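Local coordinates for protein charybdin (Charybdis maritima, PDB 2B7U) that is a plant protein of the ribosome-inactivating family, a single chain combining a mixed six-stranded beta sheet with a largely helical remainder, at residues V147-T151 against R152-R156; W193-D197 against L198-W202. All blocks are in the same frame, centred on the assembly; numbering follows the deposited sequence.

In the fold
Both contacts are local and mark the ends of helices in the single chain: contact 1 starts helix 151-170, just after the loop that follows helix 135-147, and contact 2 closes helix 192-199 and leads into helix 202-214. They do not touch; their centres lie about 26 Å apart. Contact 1 is about 19 Å from the centre of the chain and contact 2 about 12 Å, though each has both buried and exposed residues. Contact 1 is polar, built on capping and an arginine folded back against the preceding loop. Contact 2 has an apolar cluster of tryptophan, methionine and leucine beside backbone bonds of a widened helical turn.

Contact 1: residues V147-T151 against R152-R156; sequences VSTNT and RDRAR
The buried side of this helix start is where R154 folds back against the loop S148-N150. Its chain is extended from CG to NE, which carries NE to S148 O at 3.0 Å; the N-H...O angle is 154°, and NE stands 32° out of the carbonyl plane. T149 CA lies over one guanidinium face, and R154 CG presses on N150 O at 3.2 Å, an oxygen that also accepts from R154 N. M85 and L111 pack against the same arginine, and a water bridges its NH1 to T151 OG1.

N150 is the N-cap. With CG anti to its backbone N (chi1 180°), OD1 turns forward and takes the amide of D153 at 3.0 Å, in the carbonyl plane on a lone pair. Just before it, S148 OG makes an ST turn by accepting from N150 N (3.1 Å), while its own hydrogen goes to D153 OD2, also at 3.1 Å, on the anti lone pair of the carboxylate.

The outer side, marked by the exposed T149, N150 and R152, is looser. There T149 comes no nearer to R154 NH2 than 4.0 Å with its CG2 methyl.

Between them, the side chains of S148 and N150 hold three polar groups at the start of the helix, two amides and a carboxylate. The carboxylate of D153, near the positive end of the helix dipole, is probably stabilised as an anion, with K144 a weak, distant counter-charge.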
# COMPACT_ATOMS: atom_id res chain seq x y z
N VAL A 147 -19.62 -3.81 7.71
CA VAL A 147 -20.76 -4.76 7.87
C VAL A 147 -20.97 -5.82 6.81
O VAL A 147 -21.69 -6.78 7.04
CB VAL A 147 -22.09 -3.98 8.01
CG1 VAL A 147 -21.98 -2.99 9.14
CG2 VAL A 147 -22.49 -3.31 6.68
N SER A 148 -20.41 -5.66 5.61
CA SER A 148 -20.81 -6.54 4.52
C SER A 148 -20.24 -7.94 4.67
O SER A 148 -19.11 -8.10 5.07
CB SER A 148 -20.43 -5.96 3.17
OG SER A 148 -20.87 -6.83 2.13
N THR A 149 -21.03 -8.97 4.34
CA THR A 149 -20.50 -10.34 4.25
C THR A 149 -20.40 -10.82 2.80
O THR A 149 -20.20 -12.01 2.54
CB THR A 149 -21.36 -11.35 5.04
OG1 THR A 149 -22.67 -11.40 4.46
CG2 THR A 149 -21.43 -10.96 6.50
N ASN A 150 -20.54 -9.89 1.88
CA ASN A 150 -20.55 -10.18 0.46
C ASN A 150 -19.13 -10.09 -0.09
O ASN A 150 -18.45 -9.07 0.09
CB ASN A 150 -21.45 -9.19 -0.27
CG ASN A 150 -21.50 -9.44 -1.76
OD1 ASN A 150 -20.77 -8.82 -2.51
ND2 ASN A 150 -22.35 -10.38 -2.19
N THR A 151 -18.68 -11.14 -0.75
CA THR A 151 -17.32 -11.19 -1.27
C THR A 151 -16.99 -10.04 -2.20
O THR A 151 -15.93 -9.44 -2.06
CB THR A 151 -17.05 -12.52 -1.99
OG1 THR A 151 -17.17 -13.58 -1.03
CG2 THR A 151 -15.67 -12.56 -2.61
N ARG A 152 -17.86 -9.76 -3.17
CA ARG A 152 -17.63 -8.64 -4.12
C ARG A 152 -17.43 -7.30 -3.40
O ARG A 152 -16.49 -6.57 -3.71
CB ARG A 152 -18.78 -8.46 -5.10
CG ARG A 152 -18.86 -9.42 -6.23
CD ARG A 152 -19.48 -8.71 -7.43
NE ARG A 152 -20.51 -9.51 -8.09
CZ ARG A 152 -21.36 -9.03 -9.00
NH1 ARG A 152 -21.31 -7.74 -9.37
NH2 ARG A 152 -22.26 -9.84 -9.55
N ASP A 153 -18.36 -6.98 -2.48
CA ASP A 153 -18.32 -5.73 -1.73
C ASP A 153 -17.02 -5.63 -0.94
O ASP A 153 -16.38 -4.56 -0.88
CB ASP A 153 -19.45 -5.65 -0.70
CG ASP A 153 -20.84 -5.39 -1.30
OD1 ASP A 153 -20.95 -5.01 -2.47
OD2 ASP A 153 -21.83 -5.56 -0.55
N ARG A 154 -16.63 -6.74 -0.31
CA ARG A 154 -15.41 -6.74 0.51
C ARG A 154 -14.19 -6.51 -0.36
O ARG A 154 -13.34 -5.65 -0.05
CB ARG A 154 -15.25 -8.05 1.26
CG ARG A 154 -16.31 -8.29 2.32
CD ARG A 154 -16.22 -9.73 2.83
NE ARG A 154 -16.88 -9.87 4.13
CZ ARG A 154 -16.85 -10.96 4.89
NH1 ARG A 154 -16.29 -12.09 4.47
NH2 ARG A 154 -17.40 -10.93 6.10
N ALA A 155 -14.09 -7.26 -1.44
CA ALA A 155 -12.92 -7.17 -2.32
C ALA A 155 -12.82 -5.79 -2.98
O ALA A 155 -11.74 -5.18 -3.04
CB ALA A 155 -12.96 -8.25 -3.36
N ARG A 156 -13.95 -5.25 -3.43
CA ARG A 156 -13.92 -3.94 -4.07
C ARG A 156 -13.45 -2.88 -3.08
O ARG A 156 -12.63 -2.01 -3.39
CB ARG A 156 -15.30 -3.55 -4.60
CG ARG A 156 -15.28 -2.24 -5.39
CD ARG A 156 -16.68 -1.84 -5.83
NE ARG A 156 -16.65 -0.84 -6.90
CZ ARG A 156 -16.36 0.44 -6.73
NH1 ARG A 156 -16.35 1.28 -7.77
NH2 ARG A 156 -16.07 0.89 -5.51
O HOH W 1 -15.69 -12.93 1.64

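Contact 2: residues W193-D197 against L198-W202; sequences WMQND and LEKNW
The indole of W193 carries M194 CG on one face, 3.7 Å above the plane and over its centre, while L198 CD1 approaches the six-membered ring obliquely and reaches CZ3 at 3.6 Å. Y226 also stacks with this indole. W193 and L198, five residues apart along the helix, lie side by side and point the same way. The unusual first torsion of W193 (chi1 77°), which sets CG between the backbone N and the carbonyl carbon, brings the ring round toward L198. M194 CG touches L198 CD1 more distantly, at 4.2 Å, so the leucine methyl meets both side chains. I225 packs on W193 and L198 from the neighbouring strand, and a bound MES lies about 4 Å from the W193 side chain.

The backbone is consistent with this five-residue spacing. E199 N donates to M194 O at 2.9 Å and K200 N to Q195 O at 3.1 Å, both five residues back, as in a pi-type turn. L198 N adds a weak bond to W193 O, which accepts from D197 N as well. A type I beta turn from E199 to W202 then takes the chain out of the helix.

E199 runs extended beyond CG, and CG passes M194 O at 3.2 Å; its carboxylate is held outside the segments, where OE1 accepts from Q163 NE2. D197 OD2 likewise accepts from the backbone N of Y226.

Chemically, then, the helix end divides its work: carbon packing gathers around W193 and L198, whereas hydrogen bonds fix the two carboxylates, E199 joining the helix to helix 151-170 through Q163 and D197 joining it to the turn between strands 223-225 and 228-230 through Y226.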
# COMPACT_ATOMS: atom_id res chain seq x y z
N TRP A 193 -0.91 4.38 -16.60
CA TRP A 193 0.54 4.42 -16.41
C TRP A 193 0.92 4.27 -14.93
O TRP A 193 1.96 3.69 -14.59
CB TRP A 193 1.14 5.68 -17.01
CG TRP A 193 0.98 6.97 -16.27
CD1 TRP A 193 -0.01 7.91 -16.44
CD2 TRP A 193 1.86 7.50 -15.28
NE1 TRP A 193 0.21 8.98 -15.61
CE2 TRP A 193 1.36 8.76 -14.89
CE3 TRP A 193 3.03 7.04 -14.69
CZ2 TRP A 193 1.98 9.54 -13.93
CZ3 TRP A 193 3.66 7.83 -13.74
CH2 TRP A 193 3.13 9.06 -13.37
N MET A 194 0.07 4.80 -14.05
CA MET A 194 0.29 4.65 -12.61
C MET A 194 0.08 3.20 -12.17
O MET A 194 0.79 2.70 -11.29
CB MET A 194 -0.61 5.60 -11.82
CG MET A 194 -0.24 7.02 -12.03
SD MET A 194 -1.22 8.17 -11.05
CE MET A 194 -0.60 9.72 -11.73
N GLN A 195 -0.87 2.49 -12.75
CA GLN A 195 -0.98 1.05 -12.50
C GLN A 195 0.24 0.27 -13.04
O GLN A 195 0.92 -0.50 -12.33
CB GLN A 195 -2.25 0.50 -13.14
CG GLN A 195 -2.42 -0.99 -12.89
CD GLN A 195 -3.52 -1.58 -13.73
OE1 GLN A 195 -3.51 -1.47 -14.96
NE2 GLN A 195 -4.47 -2.20 -13.08
N ASN A 196 0.55 0.46 -14.31
CA ASN A 196 1.47 -0.43 -14.99
C ASN A 196 2.94 -0.05 -14.87
O ASN A 196 3.85 -0.93 -14.88
CB ASN A 196 1.12 -0.50 -16.47
CG ASN A 196 -0.21 -1.13 -16.75
OD1 ASN A 196 -0.76 -0.97 -17.85
ND2 ASN A 196 -0.73 -1.88 -15.79
N ASP A 197 3.21 1.24 -14.87
CA ASP A 197 4.58 1.71 -14.80
C ASP A 197 5.02 1.84 -13.34
O ASP A 197 6.19 1.59 -13.03
CB ASP A 197 4.79 3.06 -15.50
CG ASP A 197 4.31 3.08 -16.93
OD1 ASP A 197 3.57 2.15 -17.36
OD2 ASP A 197 4.62 4.07 -17.62
N LEU A 198 4.12 2.27 -12.47
CA LEU A 198 4.47 2.46 -11.06
C LEU A 198 4.13 1.27 -10.19
O LEU A 198 5.02 0.58 -9.71
CB LEU A 198 3.82 3.72 -10.50
CG LEU A 198 4.21 5.03 -11.20
CD1 LEU A 198 3.56 6.21 -10.50
CD2 LEU A 198 5.73 5.20 -11.22
N GLU A 199 2.83 1.02 -9.98
CA GLU A 199 2.41 0.03 -8.98
C GLU A 199 3.03 -1.32 -9.19
O GLU A 199 3.49 -1.94 -8.24
CB GLU A 199 0.90 -0.07 -8.89
CG GLU A 199 0.25 1.22 -8.45
CD GLU A 199 -1.25 1.14 -8.26
OE1 GLU A 199 -1.84 0.05 -8.45
OE2 GLU A 199 -1.83 2.20 -7.91
N LYS A 200 3.06 -1.78 -10.43
CA LYS A 200 3.59 -3.12 -10.70
C LYS A 200 5.09 -3.23 -10.51
O LYS A 200 5.60 -4.36 -10.45
CB LYS A 200 3.16 -3.59 -12.09
CG LYS A 200 1.67 -4.01 -12.27
CD LYS A 200 0.71 -3.63 -11.17
CE LYS A 200 0.70 -4.62 -10.01
NZ LYS A 200 0.52 -3.96 -8.66
N ASN A 201 5.77 -2.09 -10.41
CA ASN A 201 7.25 -2.04 -10.40
C ASN A 201 7.83 -1.57 -9.06
O ASN A 201 9.03 -1.34 -8.96
CB ASN A 201 7.74 -1.11 -11.50
CG ASN A 201 7.55 -1.70 -12.88
OD1 ASN A 201 7.13 -1.01 -13.83
ND2 ASN A 201 7.85 -2.98 -13.01
N TRP A 202 6.99 -1.35 -8.06
CA TRP A 202 7.50 -0.83 -6.77
C TRP A 202 8.60 -1.71 -6.19
O TRP A 202 9.60 -1.20 -5.71
CB TRP A 202 6.40 -0.68 -5.73
CG TRP A 202 6.83 -0.07 -4.42
CD1 TRP A 202 7.30 1.19 -4.22
CD2 TRP A 202 6.86 -0.71 -3.15
NE1 TRP A 202 7.59 1.39 -2.88
CE2 TRP A 202 7.30 0.24 -2.21
CE3 TRP A 202 6.48 -1.99 -2.70
CZ2 TRP A 202 7.39 -0.05 -0.84
CZ3 TRP A 202 6.57 -2.27 -1.33
CH2 TRP A 202 7.02 -1.30 -0.43